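Local coordinates for histidine triad (HIT) protein (Clostridium difficile, PDB 4EGU) that binds guanosine-5'-monophosphate and zinc and, as a member of the histidine triad family, probably acts on nucleotide phosphates through a histidine-bound intermediate, at residues D24-F30 and I41-K46; V63-H67 and H100-H104. One frame throughout, in Å; residues are numbered along the deposited sequence.

Overall arrangement
From the N terminus, interaction 1 comes first: strand 27-31 turns back through a loop into strand 39-45, and the contact of 24-30 with 41-46 closes this beta hairpin. Helix 61-77 and strand 84-90 follow before 100-104 returns to meet 63-67 in interaction 2, a longer loop. The two contacts run in series, neither nested nor crossed, yet they share one antiparallel sheet, in which strand 39-45 lies between 27-31 and 103-107. Interaction 1 pairs the central strand with one of its neighbours; interaction 2 packs the helix on the sheet. They are joined directly by probable hydrogen bonds between His-65 and Asp-24 and between His-100 and the Pro-45 carbonyl, and both reach the bound nucleotide.

Interaction 1. Residues D24-F30 and I41-K46; sequences DDRVLAF and ILVVPK. With 5GP (guanosine-5'-monophosphate), chain C.
The ring of Phe-30 takes Leu-42 over one face, where CB stands 4.2 Å from the ring centroid, 17° off the normal, in a CH-pi contact. At the ring edge, in its plane, lies the guanine amino group of the bound nucleotide, with N2 3.6 Å from Phe-30 CD2. Leu-42 CD1 reaches Phe-30 CE2 at 3.6 Å and also borders the ribose, so the pair forms an apolar wall of the GMP pocket. Phe-30 CG sits between its backbone N and carbonyl carbon (chi1 55°), which turns the ring back across the strand towards Leu-42 and Val-44.

Beneath these side chains runs a regular antiparallel ladder: Leu-28 with Val-44 and Phe-30 with Leu-42 are hydrogen-bonded pairs, each joined by two backbone bonds, while Val-27 with Pro-45 and Ala-29 with Val-43 are non-hydrogen-bonded. On the sheet face carrying Val-27, Ala-29 and Val-43, the CG1 methyls of Val-27 and Val-43 touch at 3.6 Å. At the hairpin's other end Lys-46, extended beyond CG, gives NZ to Asp-24 O at 2.8 Å; Glu-23 provides this ammonium with a salt bridge. Asp-24 OD1 accepts from Arg-26 N, an Asx turn, and from Val-27 N as well, which extends it to an Asx motif that shapes the approach to the strand, while OD2 bonds to Tyr-22 and His-65.

Strand 20-23 flanks Ala-29 and strand 103-107 flanks Val-43; helix 7-12 packs on the Leu-28, Phe-30 and Val-44 face, and helix 61-77 on the Val-27 and Val-43 face.

Interaction 2. Residues V63-H67 and H100-H104; sequences VSHIH and HLHYH. With ZN (zinc ion), chain D; 5GP (guanosine-5'-monophosphate), chain C.
Tyr-103 presses its ring against three residues of helix 61-77: Val-63, Ile-66 and His-67. The His-67 edge is turned toward the tyrosine face in an offset edge-to-face pair, planes at 74° and centroids 5.3 Å apart. His-67 CE1 comes nearest, 3.8 Å from Tyr-103 CE2. Val-63 CG1 meets the hydroxyl end, 3.5 Å from Tyr-103 OH, and Ile-66 CG2 lies 3.9 Å from Tyr-103 CD1. The imidazole of His-67 is held by ND1 donating to Val-63 O at 2.9 Å; the same carbonyl takes the helical bond from His-67 N on the opposite face of its plane.

This tight tyrosine side belongs to the histidine triad motif, His-100 to His-104, whose histidines serve the zinc and nucleotide sites. His-100 ND1 binds zinc at 2.1 Å, alongside Cys-6, Cys-9 and His-48. In His-102, the predicted nucleophile of a tele-AMP-histidine intermediate, CG is flanked by backbone N and carbonyl carbon (chi1 59°), which lets ND1 bond to His-100 O and directs NE2 at GMP O3P, 2.6 Å away. His-104 NE2 reaches that same phosphate oxygen at 3.0 Å.

Toward Leu-101 the contact is sparser: its CD2 meets only Ile-66 CD1 across the two segments, and no hydrogen bond joins the two segments. Val-63 and His-67 also pack on His-67 and Val-63 of the second subunit.

Interaction 1. Residues D24-F30 and I41-K46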
loop_
_atom_site.group_PDB
_atom_site.type_symbol
_atom_site.label_atom_id
_atom_site.label_comp_id
_atom_site.label_asym_id
_atom_site.label_seq_id
_atom_site.Cartn_x
_atom_site.Cartn_y
_atom_site.Cartn_z
ATOM N N ASP A 24 10.267 16.383 3.728
ATOM C CA ASP A 24 11.618 16.257 4.249
ATOM C C ASP A 24 12.572 16.216 3.050
ATOM O O ASP A 24 12.190 16.602 1.929
ATOM C CB ASP A 24 11.758 15.074 5.237
ATOM C CG ASP A 24 11.581 13.695 4.597
ATOM O OD1 ASP A 24 11.668 13.562 3.373
ATOM O OD2 ASP A 24 11.366 12.729 5.385
ATOM N N ASP A 25 13.814 15.796 3.267
ATOM C CA ASP A 25 14.793 15.782 2.189
ATOM C C ASP A 25 14.511 14.770 1.091
ATOM O O ASP A 25 15.086 14.887 0.019
ATOM C CB ASP A 25 16.204 15.543 2.730
ATOM C CG ASP A 25 16.368 14.195 3.431
ATOM O OD1 ASP A 25 15.389 13.644 3.966
ATOM O OD2 ASP A 25 17.512 13.691 3.456
ATOM N N ARG A 26 13.637 13.800 1.338
ATOM C CA ARG A 26 13.422 12.603 0.500
ATOM C C ARG A 26 12.012 12.463 -0.048
ATOM O O ARG A 26 11.830 11.782 -1.047
ATOM C CB ARG A 26 13.658 11.310 1.305
ATOM C CG ARG A 26 15.102 10.963 1.584
ATOM C CD ARG A 26 15.210 9.661 2.381
ATOM N NE ARG A 26 15.028 8.480 1.543
ATOM C CZ ARG A 26 14.846 7.247 2.010
ATOM N NH1 ARG A 26 14.811 7.024 3.315
ATOM N NH2 ARG A 26 14.698 6.233 1.168
ATOM N N VAL A 27 11.017 12.971 0.680
ATOM C CA VAL A 27 9.608 12.682 0.439
ATOM C C VAL A 27 8.820 13.965 0.580
ATOM O O VAL A 27 9.119 14.820 1.414
ATOM C CB VAL A 27 9.099 11.607 1.448
ATOM C CG1 VAL A 27 7.580 11.540 1.480
ATOM C CG2 VAL A 27 9.677 10.226 1.110
ATOM N N LEU A 28 7.784 14.090 -0.236
ATOM C CA LEU A 28 6.802 15.147 -0.150
ATOM C C LEU A 28 5.422 14.485 -0.119
ATOM O O LEU A 28 5.175 13.511 -0.809
ATOM C CB LEU A 28 6.862 16.093 -1.375
ATOM C CG LEU A 28 5.837 17.228 -1.496
ATOM C CD1 LEU A 28 6.126 18.351 -0.521
ATOM C CD2 LEU A 28 5.847 17.745 -2.909
ATOM N N ALA A 29 4.511 15.046 0.660
ATOM C CA ALA A 29 3.109 14.652 0.602
ATOM C C ALA A 29 2.269 15.882 0.366
ATOM O O ALA A 29 2.577 16.961 0.899
ATOM C CB ALA A 29 2.647 13.937 1.866
ATOM N N PHE A 30 1.214 15.743 -0.422
ATOM C CA PHE A 30 0.400 16.863 -0.815
ATOM C C PHE A 30 -1.020 16.379 -1.083
ATOM O O PHE A 30 -1.253 15.207 -1.347
ATOM C CB PHE A 30 1.022 17.606 -2.039
ATOM C CG PHE A 30 1.302 16.715 -3.246
ATOM C CD1 PHE A 30 2.457 15.941 -3.345
ATOM C CD2 PHE A 30 0.378 16.625 -4.275
ATOM C CE1 PHE A 30 2.678 15.114 -4.445
ATOM C CE2 PHE A 30 0.604 15.815 -5.379
ATOM C CZ PHE A 30 1.749 15.052 -5.456
ATOM N N ILE A 41 -4.495 12.155 0.331
ATOM C CA ILE A 41 -3.139 12.665 0.348
ATOM C C ILE A 41 -2.264 11.765 -0.515
ATOM O O ILE A 41 -2.376 10.549 -0.446
ATOM C CB ILE A 41 -2.628 12.709 1.806
ATOM C CG1 ILE A 41 -3.459 13.697 2.630
ATOM C CG2 ILE A 41 -1.147 13.060 1.852
ATOM C CD1 ILE A 41 -3.354 13.491 4.140
ATOM N N LEU A 42 -1.406 12.380 -1.320
ATOM C CA LEU A 42 -0.425 11.661 -2.127
ATOM C C LEU A 42 0.931 11.787 -1.444
ATOM O O LEU A 42 1.357 12.886 -1.109
ATOM C CB LEU A 42 -0.339 12.265 -3.522
ATOM C CG LEU A 42 -1.578 12.053 -4.361
ATOM C CD1 LEU A 42 -1.652 13.016 -5.529
ATOM C CD2 LEU A 42 -1.557 10.630 -4.909
ATOM N N VAL A 43 1.614 10.654 -1.274
ATOM C CA VAL A 43 2.939 10.628 -0.684
ATOM C C VAL A 43 3.907 10.149 -1.749
ATOM O O VAL A 43 3.712 9.068 -2.312
ATOM C CB VAL A 43 3.011 9.703 0.557
ATOM C CG1 VAL A 43 4.350 9.865 1.236
ATOM C CG2 VAL A 43 1.886 10.022 1.538
ATOM N N VAL A 44 4.918 10.955 -2.075
ATOM C CA VAL A 44 5.820 10.649 -3.200
ATOM C C VAL A 44 7.274 10.840 -2.818
ATOM O O VAL A 44 7.608 11.770 -2.067
ATOM C CB VAL A 44 5.581 11.483 -4.466
ATOM C CG1 VAL A 44 4.122 11.467 -4.813
ATOM C CG2 VAL A 44 6.086 12.928 -4.307
ATOM N N PRO A 45 8.154 9.983 -3.349
ATOM C CA PRO A 45 9.566 10.303 -3.246
ATOM C C PRO A 45 9.859 11.490 -4.136
ATOM O O PRO A 45 9.251 11.663 -5.185
ATOM C CB PRO A 45 10.258 9.045 -3.791
ATOM C CG PRO A 45 9.278 8.483 -4.751
ATOM C CD PRO A 45 7.925 8.838 -4.248
ATOM N N LYS A 46 10.832 12.287 -3.744
ATOM C CA LYS A 46 11.340 13.325 -4.627
ATOM C C LYS A 46 12.060 12.714 -5.836
ATOM O O LYS A 46 11.966 13.246 -6.940
ATOM C CB LYS A 46 12.242 14.283 -3.846
ATOM C CG LYS A 46 11.448 15.119 -2.863
ATOM C CD LYS A 46 12.312 16.063 -2.038
ATOM C CE LYS A 46 11.427 17.048 -1.291
ATOM N NZ LYS A 46 12.213 17.994 -0.484
HETATM P P 5GP C . -3.119 7.529 -10.049
HETATM O O1P 5GP C . -4.503 7.244 -10.589
HETATM O O2P 5GP C . -2.040 7.718 -11.077
HETATM O O3P 5GP C . -2.728 6.499 -9.076
HETATM O "O5'" 5GP C . -3.212 8.793 -9.122
HETATM C "C5'" 5GP C . -2.790 10.052 -9.589
HETATM C "C4'" 5GP C . -3.465 11.123 -8.813
HETATM O "O4'" 5GP C . -2.829 12.370 -9.105
HETATM C "C3'" 5GP C . -4.949 11.303 -9.140
HETATM O "O3'" 5GP C . -5.745 10.961 -8.002
HETATM C "C2'" 5GP C . -5.077 12.810 -9.468
HETATM O "O2'" 5GP C . -6.219 13.452 -8.934
HETATM C "C1'" 5GP C . -3.764 13.390 -8.925
HETATM N N9 5GP C . -3.273 14.560 -9.638
HETATM C C8 5GP C . -3.086 14.624 -10.970
HETATM N N7 5GP C . -2.578 15.825 -11.306
HETATM C C5 5GP C . -2.429 16.519 -10.159
HETATM C C6 5GP C . -1.961 17.798 -9.897
HETATM O O6 5GP C . -1.563 18.600 -10.795
HETATM N N1 5GP C . -1.948 18.143 -8.599
HETATM C C2 5GP C . -2.364 17.328 -7.595
HETATM N N2 5GP C . -2.303 17.807 -6.343
HETATM N N3 5GP C . -2.837 16.090 -7.804
HETATM C C4 5GP C . -2.856 15.705 -9.100
#

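Interaction 2. Residues V63-H67 and H100-H104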
loop_
_atom_site.group_PDB
_atom_site.type_symbol
_atom_site.label_atom_id
_atom_site.label_comp_id
_atom_site.label_asym_id
_atom_site.label_seq_id
_atom_site.Cartn_x
_atom_site.Cartn_y
_atom_site.Cartn_z
ATOM N N VAL A 63 10.058 2.803 0.313
ATOM C CA VAL A 63 8.684 2.440 0.668
ATOM C C VAL A 63 8.501 2.419 2.198
ATOM O O VAL A 63 7.459 2.854 2.700
ATOM C CB VAL A 63 8.271 1.115 -0.002
ATOM C CG1 VAL A 63 6.884 0.685 0.447
ATOM C CG2 VAL A 63 8.311 1.271 -1.519
ATOM N N SER A 64 9.482 1.942 2.953
ATOM C CA SER A 64 9.379 1.994 4.400
ATOM C C SER A 64 9.348 3.456 4.881
ATOM O O SER A 64 8.551 3.791 5.757
ATOM C CB SER A 64 10.445 1.168 5.084
ATOM O OG SER A 64 11.697 1.600 4.747
ATOM N N HIS A 65 10.180 4.311 4.286
ATOM C CA HIS A 65 10.160 5.697 4.697
ATOM C C HIS A 65 8.802 6.346 4.380
ATOM O O HIS A 65 8.269 7.087 5.217
ATOM C CB HIS A 65 11.305 6.489 4.092
ATOM C CG HIS A 65 11.404 7.858 4.680
ATOM N ND1 HIS A 65 11.568 8.097 6.031
ATOM C CD2 HIS A 65 11.290 9.069 4.098
ATOM C CE1 HIS A 65 11.596 9.402 6.241
ATOM N NE2 HIS A 65 11.440 10.015 5.080
ATOM N N ILE A 66 8.247 6.052 3.211
ATOM C CA ILE A 66 6.923 6.531 2.885
ATOM C C ILE A 66 5.903 6.109 3.939
ATOM O O ILE A 66 5.024 6.888 4.296
ATOM C CB ILE A 66 6.544 6.071 1.470
ATOM C CG1 ILE A 66 7.301 6.918 0.429
ATOM C CG2 ILE A 66 5.042 6.086 1.239
ATOM C CD1 ILE A 66 7.188 6.386 -1.004
ATOM N N HIS A 67 5.997 4.867 4.421
ATOM C CA HIS A 67 5.060 4.386 5.436
ATOM C C HIS A 67 5.255 5.037 6.811
ATOM O O HIS A 67 4.272 5.270 7.508
ATOM C CB HIS A 67 5.069 2.871 5.510
ATOM C CG HIS A 67 4.274 2.236 4.399
ATOM N ND1 HIS A 67 4.686 2.176 3.091
ATOM C CD2 HIS A 67 3.035 1.682 4.409
ATOM C CE1 HIS A 67 3.732 1.594 2.363
ATOM N NE2 HIS A 67 2.720 1.280 3.142
ATOM N N HIS A 100 4.914 8.205 -11.645
ATOM C CA HIS A 100 5.914 8.595 -10.655
ATOM C C HIS A 100 5.426 7.965 -9.357
ATOM O O HIS A 100 4.311 8.277 -8.934
ATOM C CB HIS A 100 5.990 10.125 -10.520
ATOM C CG HIS A 100 6.966 10.628 -9.505
ATOM N ND1 HIS A 100 7.978 11.513 -9.840
ATOM C CD2 HIS A 100 7.017 10.458 -8.164
ATOM C CE1 HIS A 100 8.625 11.833 -8.737
ATOM N NE2 HIS A 100 8.058 11.218 -7.709
ATOM N N LEU A 101 6.229 7.092 -8.739
ATOM C CA LEU A 101 5.819 6.368 -7.534
ATOM C C LEU A 101 5.055 7.264 -6.576
ATOM O O LEU A 101 5.533 8.319 -6.141
ATOM C CB LEU A 101 7.016 5.800 -6.778
ATOM C CG LEU A 101 6.659 4.848 -5.629
ATOM C CD1 LEU A 101 6.188 3.488 -6.170
ATOM C CD2 LEU A 101 7.806 4.700 -4.687
ATOM N N HIS A 102 3.893 6.805 -6.158
ATOM C CA HIS A 102 3.090 7.535 -5.191
ATOM C C HIS A 102 2.182 6.590 -4.454
ATOM O O HIS A 102 1.711 5.603 -5.013
ATOM C CB HIS A 102 2.221 8.627 -5.918
ATOM C CG HIS A 102 1.279 8.087 -6.959
ATOM N ND1 HIS A 102 1.702 7.865 -8.241
ATOM C CD2 HIS A 102 -0.036 7.747 -6.931
ATOM C CE1 HIS A 102 0.698 7.394 -8.968
ATOM N NE2 HIS A 102 -0.372 7.323 -8.197
ATOM N N TYR A 103 1.899 6.938 -3.213
ATOM C CA TYR A 103 0.925 6.250 -2.404
ATOM C C TYR A 103 -0.211 7.200 -2.095
ATOM O O TYR A 103 0.007 8.344 -1.730
ATOM C CB TYR A 103 1.559 5.731 -1.098
ATOM C CG TYR A 103 2.396 4.506 -1.341
ATOM C CD1 TYR A 103 3.610 4.557 -1.996
ATOM C CD2 TYR A 103 1.917 3.257 -0.989
ATOM C CE1 TYR A 103 4.335 3.383 -2.258
ATOM C CE2 TYR A 103 2.635 2.083 -1.237
ATOM C CZ TYR A 103 3.832 2.161 -1.873
ATOM O OH TYR A 103 4.541 1.028 -2.164
ATOM N N HIS A 104 -1.428 6.698 -2.224
ATOM C CA HIS A 104 -2.622 7.407 -1.790
ATOM C C HIS A 104 -2.927 7.049 -0.345
ATOM O O HIS A 104 -2.940 5.866 0.005
ATOM C CB HIS A 104 -3.835 6.978 -2.613
ATOM C CG HIS A 104 -3.752 7.226 -4.078
ATOM N ND1 HIS A 104 -4.383 8.300 -4.667
ATOM C CD2 HIS A 104 -3.212 6.473 -5.079
ATOM C CE1 HIS A 104 -4.171 8.226 -5.971
ATOM N NE2 HIS A 104 -3.475 7.130 -6.248
HETATM ZN ZN ZN D . 8.557 12.155 -11.741
HETATM P P 5GP C . -3.119 7.529 -10.049
HETATM O O1P 5GP C . -4.503 7.244 -10.589
HETATM O O2P 5GP C . -2.040 7.718 -11.077
HETATM O O3P 5GP C . -2.728 6.499 -9.076
HETATM O "O5'" 5GP C . -3.212 8.793 -9.122
HETATM C "C5'" 5GP C . -2.790 10.052 -9.589
HETATM C "C4'" 5GP C . -3.465 11.123 -8.813
HETATM O "O4'" 5GP C . -2.829 12.370 -9.105
HETATM C "C3'" 5GP C . -4.949 11.303 -9.140
HETATM O "O3'" 5GP C . -5.745 10.961 -8.002
HETATM C "C2'" 5GP C . -5.077 12.810 -9.468
HETATM O "O2'" 5GP C . -6.219 13.452 -8.934
HETATM C "C1'" 5GP C . -3.764 13.390 -8.925
HETATM N N9 5GP C . -3.273 14.560 -9.638
HETATM C C8 5GP C . -3.086 14.624 -10.970
HETATM N N7 5GP C . -2.578 15.825 -11.306
HETATM C C5 5GP C . -2.429 16.519 -10.159
HETATM C C6 5GP C . -1.961 17.798 -9.897
HETATM O O6 5GP C . -1.563 18.600 -10.795
HETATM N N1 5GP C . -1.948 18.143 -8.599
HETATM C C2 5GP C . -2.364 17.328 -7.595
HETATM N N2 5GP C . -2.303 17.807 -6.343
HETATM N N3 5GP C . -2.837 16.090 -7.804
HETATM C C4 5GP C . -2.856 15.705 -9.100
#